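Xaa-Pro dipeptidase (Lactobacillus brevis, PDB 3I7M) is probably a manganese-dependent metallopeptidase of family M24B that cleaves Xaa-Pro dipeptides, represented here by its N-terminal creatinase/prolidase domain. Local coordinates at residues I9-L23 / S125-M137. Residues are numbered along the deposited sequence; the frame is centred on the assembly and turned at random.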
# COMPACT_ATOMS: atom_id res chain seq x y z
N ILE A 9 -11.10 1.75 -5.53
CA ILE A 9 -10.17 2.37 -4.57
C ILE A 9 -9.46 3.55 -5.16
O ILE A 9 -9.26 4.56 -4.47
CB ILE A 9 -9.19 1.34 -4.02
CG1 ILE A 9 -9.97 0.30 -3.23
CG2 ILE A 9 -8.22 1.96 -2.99
CD1 ILE A 9 -9.25 -0.98 -2.97
N GLN A 10 -9.07 3.44 -6.42
CA GLN A 10 -8.45 4.57 -7.07
C GLN A 10 -9.38 5.76 -7.09
O GLN A 10 -8.98 6.89 -6.82
CB GLN A 10 -8.03 4.16 -8.48
CG GLN A 10 -7.56 5.31 -9.29
CD GLN A 10 -6.97 4.82 -10.58
OE1 GLN A 10 -7.69 4.45 -11.51
NE2 GLN A 10 -5.64 4.74 -10.63
N GLN A 11 -10.65 5.49 -7.38
CA GLN A 11 -11.63 6.56 -7.45
C GLN A 11 -11.81 7.26 -6.09
O GLN A 11 -11.88 8.49 -5.97
CB GLN A 11 -12.97 6.01 -7.98
CG GLN A 11 -14.06 7.04 -8.10
CD GLN A 11 -15.41 6.41 -8.37
OE1 GLN A 11 -16.19 6.14 -7.44
NE2 GLN A 11 -15.70 6.18 -9.64
N TRP A 12 -11.87 6.44 -5.05
CA TRP A 12 -12.02 6.92 -3.68
C TRP A 12 -10.84 7.81 -3.34
O TRP A 12 -10.99 8.87 -2.76
CB TRP A 12 -12.16 5.73 -2.69
CG TRP A 12 -12.34 6.12 -1.27
CD1 TRP A 12 -13.51 6.23 -0.59
CD2 TRP A 12 -11.30 6.50 -0.31
NE1 TRP A 12 -13.27 6.60 0.72
CE2 TRP A 12 -11.93 6.80 0.90
CE3 TRP A 12 -9.90 6.56 -0.37
CZ2 TRP A 12 -11.22 7.19 2.04
CZ3 TRP A 12 -9.21 6.98 0.72
CH2 TRP A 12 -9.86 7.31 1.92
N THR A 13 -9.65 7.32 -3.71
CA THR A 13 -8.41 8.06 -3.46
C THR A 13 -8.47 9.46 -4.13
O THR A 13 -8.17 10.46 -3.53
CB THR A 13 -7.25 7.25 -3.97
OG1 THR A 13 -7.28 5.95 -3.33
CG2 THR A 13 -5.93 7.90 -3.69
N ALA A 14 -8.86 9.49 -5.39
CA ALA A 14 -8.99 10.76 -6.11
C ALA A 14 -10.07 11.67 -5.54
O ALA A 14 -9.84 12.87 -5.31
CB ALA A 14 -9.26 10.42 -7.62
N GLN A 15 -11.20 11.10 -5.18
CA GLN A 15 -12.28 11.86 -4.56
C GLN A 15 -11.94 12.47 -3.21
O GLN A 15 -12.49 13.50 -2.85
CB GLN A 15 -13.52 10.97 -4.41
CG GLN A 15 -14.14 10.61 -5.74
CD GLN A 15 -15.25 9.57 -5.59
OE1 GLN A 15 -15.51 9.08 -4.47
NE2 GLN A 15 -15.89 9.22 -6.69
N HIS A 16 -11.00 11.87 -2.49
CA HIS A 16 -10.51 12.37 -1.23
C HIS A 16 -9.24 13.20 -1.36
O HIS A 16 -8.64 13.57 -0.36
CB HIS A 16 -10.29 11.17 -0.31
CG HIS A 16 -11.57 10.62 0.23
ND1 HIS A 16 -12.41 9.85 -0.51
CD2 HIS A 16 -12.20 10.81 1.42
CE1 HIS A 16 -13.50 9.57 0.18
NE2 HIS A 16 -13.38 10.10 1.37
N HIS A 17 -8.83 13.48 -2.58
CA HIS A 17 -7.72 14.37 -2.84
C HIS A 17 -6.44 13.79 -2.19
O HIS A 17 -5.57 14.54 -1.69
CB HIS A 17 -8.11 15.79 -2.34
CG HIS A 17 -9.55 16.16 -2.63
ND1 HIS A 17 -10.48 16.39 -1.63
CD2 HIS A 17 -10.22 16.28 -3.79
CE1 HIS A 17 -11.66 16.66 -2.18
NE2 HIS A 17 -11.52 16.62 -3.49
N ALA A 18 -6.35 12.47 -2.17
CA ALA A 18 -5.19 11.77 -1.63
C ALA A 18 -4.15 11.56 -2.72
O ALA A 18 -4.48 11.15 -3.86
CB ALA A 18 -5.60 10.42 -1.07
N SER A 19 -2.89 11.74 -2.38
CA SER A 19 -1.83 11.40 -3.26
C SER A 19 -1.68 9.91 -3.51
O SER A 19 -1.16 9.47 -4.56
CB SER A 19 -0.49 11.90 -2.73
OG SER A 19 -0.46 13.34 -2.61
N MSE A 20 -2.03 9.15 -2.48
CA MSE A 20 -1.95 7.69 -2.58
C MSE A 20 -2.69 7.12 -1.40
O MSE A 20 -2.95 7.79 -0.40
CB MSE A 20 -0.56 7.14 -2.63
CG MSE A 20 0.19 7.46 -1.37
SE MSE A 20 2.05 6.99 -1.51
CE MSE A 20 2.53 7.12 0.24
N THR A 21 -3.06 5.85 -1.56
CA THR A 21 -3.61 5.02 -0.50
C THR A 21 -2.63 3.88 -0.23
O THR A 21 -2.25 3.19 -1.19
CB THR A 21 -4.95 4.53 -0.92
OG1 THR A 21 -5.86 5.66 -0.90
CG2 THR A 21 -5.49 3.49 0.03
N TYR A 22 -2.29 3.67 1.04
CA TYR A 22 -1.36 2.61 1.45
C TYR A 22 -2.17 1.58 2.18
O TYR A 22 -2.65 1.85 3.30
CB TYR A 22 -0.28 3.24 2.33
CG TYR A 22 0.72 2.23 2.83
CD1 TYR A 22 1.88 1.99 2.10
CD2 TYR A 22 0.60 1.66 4.06
CE1 TYR A 22 2.79 1.04 2.55
CE2 TYR A 22 1.54 0.69 4.52
CZ TYR A 22 2.62 0.47 3.75
OH TYR A 22 3.54 -0.51 4.18
N LEU A 23 -2.37 0.39 1.59
CA LEU A 23 -3.16 -0.72 2.19
C LEU A 23 -2.18 -1.71 2.82
O LEU A 23 -1.19 -2.13 2.16
CB LEU A 23 -3.96 -1.38 1.11
CG LEU A 23 -5.00 -0.47 0.47
CD1 LEU A 23 -5.69 -1.28 -0.63
CD2 LEU A 23 -5.99 0.16 1.43
N SER A 125 0.69 14.06 4.98
CA SER A 125 -0.37 14.28 5.96
C SER A 125 -1.25 13.02 6.02
O SER A 125 -1.88 12.68 5.03
CB SER A 125 -1.31 15.43 5.56
OG SER A 125 -0.63 16.68 5.55
N PHE A 126 -1.19 12.26 7.11
CA PHE A 126 -1.93 11.02 7.24
C PHE A 126 -3.24 11.32 7.96
O PHE A 126 -3.49 10.92 9.10
CB PHE A 126 -1.09 9.95 7.98
CG PHE A 126 0.01 9.38 7.17
CD1 PHE A 126 -0.10 8.16 6.58
CD2 PHE A 126 1.20 10.08 6.95
CE1 PHE A 126 0.92 7.58 5.83
CE2 PHE A 126 2.24 9.52 6.16
CZ PHE A 126 2.08 8.29 5.59
N ASP A 127 -4.11 12.05 7.27
CA ASP A 127 -5.35 12.53 7.84
C ASP A 127 -6.57 11.87 7.17
O ASP A 127 -7.69 12.33 7.28
CB ASP A 127 -5.40 14.06 7.77
CG ASP A 127 -5.22 14.63 6.43
OD1 ASP A 127 -5.09 13.95 5.40
OD2 ASP A 127 -5.29 15.90 6.44
N LEU A 128 -6.34 10.77 6.48
CA LEU A 128 -7.39 10.04 5.78
C LEU A 128 -7.42 8.55 6.19
O LEU A 128 -6.36 7.91 6.26
CB LEU A 128 -7.15 10.09 4.28
CG LEU A 128 -7.38 11.42 3.59
CD1 LEU A 128 -6.93 11.33 2.14
CD2 LEU A 128 -8.83 11.87 3.61
N ASP A 129 -8.60 8.00 6.42
CA ASP A 129 -8.80 6.64 6.90
C ASP A 129 -9.71 5.97 5.90
O ASP A 129 -10.83 6.38 5.70
CB ASP A 129 -9.38 6.65 8.31
CG ASP A 129 -9.37 5.30 8.96
OD1 ASP A 129 -8.93 4.32 8.33
OD2 ASP A 129 -9.77 5.24 10.14
N ILE A 130 -9.21 4.91 5.27
CA ILE A 130 -9.99 4.11 4.32
C ILE A 130 -10.64 2.89 4.98
O ILE A 130 -11.36 2.15 4.30
CB ILE A 130 -9.15 3.74 3.07
CG1 ILE A 130 -10.01 3.40 1.87
CG2 ILE A 130 -8.07 2.67 3.42
CD1 ILE A 130 -9.24 3.28 0.58
N THR A 131 -10.49 2.77 6.31
CA THR A 131 -11.02 1.60 7.04
C THR A 131 -12.51 1.35 6.72
O THR A 131 -12.89 0.26 6.32
CB THR A 131 -10.82 1.77 8.54
OG1 THR A 131 -9.42 1.73 8.79
CG2 THR A 131 -11.53 0.60 9.32
N SER A 132 -13.34 2.39 6.87
CA SER A 132 -14.77 2.25 6.68
C SER A 132 -15.12 1.92 5.22
O SER A 132 -16.02 1.08 4.94
CB SER A 132 -15.47 3.53 7.11
OG SER A 132 -16.84 3.44 6.80
N PHE A 133 -14.47 2.60 4.27
CA PHE A 133 -14.70 2.37 2.83
C PHE A 133 -14.41 0.87 2.46
O PHE A 133 -15.21 0.16 1.80
CB PHE A 133 -13.92 3.31 1.95
CG PHE A 133 -14.09 3.04 0.44
CD1 PHE A 133 -15.18 3.54 -0.27
CD2 PHE A 133 -13.18 2.30 -0.27
CE1 PHE A 133 -15.35 3.27 -1.62
CE2 PHE A 133 -13.33 2.05 -1.62
CZ PHE A 133 -14.43 2.54 -2.30
N ILE A 134 -13.27 0.36 2.95
CA ILE A 134 -12.91 -1.03 2.69
C ILE A 134 -13.96 -1.94 3.35
O ILE A 134 -14.33 -2.99 2.79
CB ILE A 134 -11.49 -1.35 3.21
CG1 ILE A 134 -10.38 -0.57 2.46
CG2 ILE A 134 -11.30 -2.90 3.24
CD1 ILE A 134 -10.34 -0.69 0.96
N GLU A 135 -14.39 -1.61 4.57
CA GLU A 135 -15.37 -2.42 5.34
C GLU A 135 -16.66 -2.61 4.52
O GLU A 135 -17.29 -3.70 4.52
CB GLU A 135 -15.74 -1.68 6.64
CG GLU A 135 -15.44 -2.37 7.96
CD GLU A 135 -15.11 -1.38 9.11
OE1 GLU A 135 -14.34 -1.76 10.03
OE2 GLU A 135 -15.63 -0.23 9.12
N HIS A 136 -17.08 -1.54 3.83
CA HIS A 136 -18.35 -1.52 3.07
C HIS A 136 -18.30 -2.06 1.67
O HIS A 136 -19.36 -2.30 1.08
CB HIS A 136 -18.98 -0.11 3.00
CG HIS A 136 -19.23 0.49 4.34
ND1 HIS A 136 -19.10 1.84 4.58
CD2 HIS A 136 -19.53 -0.09 5.52
CE1 HIS A 136 -19.35 2.07 5.86
NE2 HIS A 136 -19.62 0.92 6.45
N MSE A 137 -17.12 -2.28 1.12
CA MSE A 137 -17.02 -3.08 -0.07
C MSE A 137 -16.56 -4.49 0.39
O MSE A 137 -17.32 -5.45 0.43
CB MSE A 137 -16.02 -2.48 -1.06
CG MSE A 137 -14.61 -2.88 -0.76
SE MSE A 137 -13.12 -1.88 -1.55
CE MSE A 137 -13.49 -2.08 -3.44
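Trp12 CG lies trans to its backbone N (chi1 -179°) and Ile130 CG1 roughly so (chi1 -158°), settings that turn the indole and the CG1 arm toward each other. In this creatinase/prolidase N-terminal domain, helix 5-15 and the turn after it pack on edge strand 125-129 and the helix that follows; helix segments 9-15 and 131-136 run nearly antiparallel (151°). Ile130 CG1 sits 3.7 Å from the centroid of the six-membered ring of Trp12, almost on its normal, a CH-pi contact suited to an apolar arm with no polar group to satisfy. Flat Phe133 can lean obliquely against the five-membered ring, while Trp12 CB lies over the Phe133 face. The broad indole serves neighbours on both faces; with only an alanine here, the Ile130 arm, Phe133 ring and His16 imidazole would probably lose the surface they pack on, opening a gap between them. Ile9 widens the apolar seam, its CG2 touching Ile130 CD1 at 3.9 Å. Near the helix end, small Ala18 lets Leu128 CD1 approach its CB to 3.6 Å. His16, pairing a flat ring with an N-H donor, covers the indole face opposite Ile130, held there as His16 ND1 donates to Trp12 O at 2.8 Å.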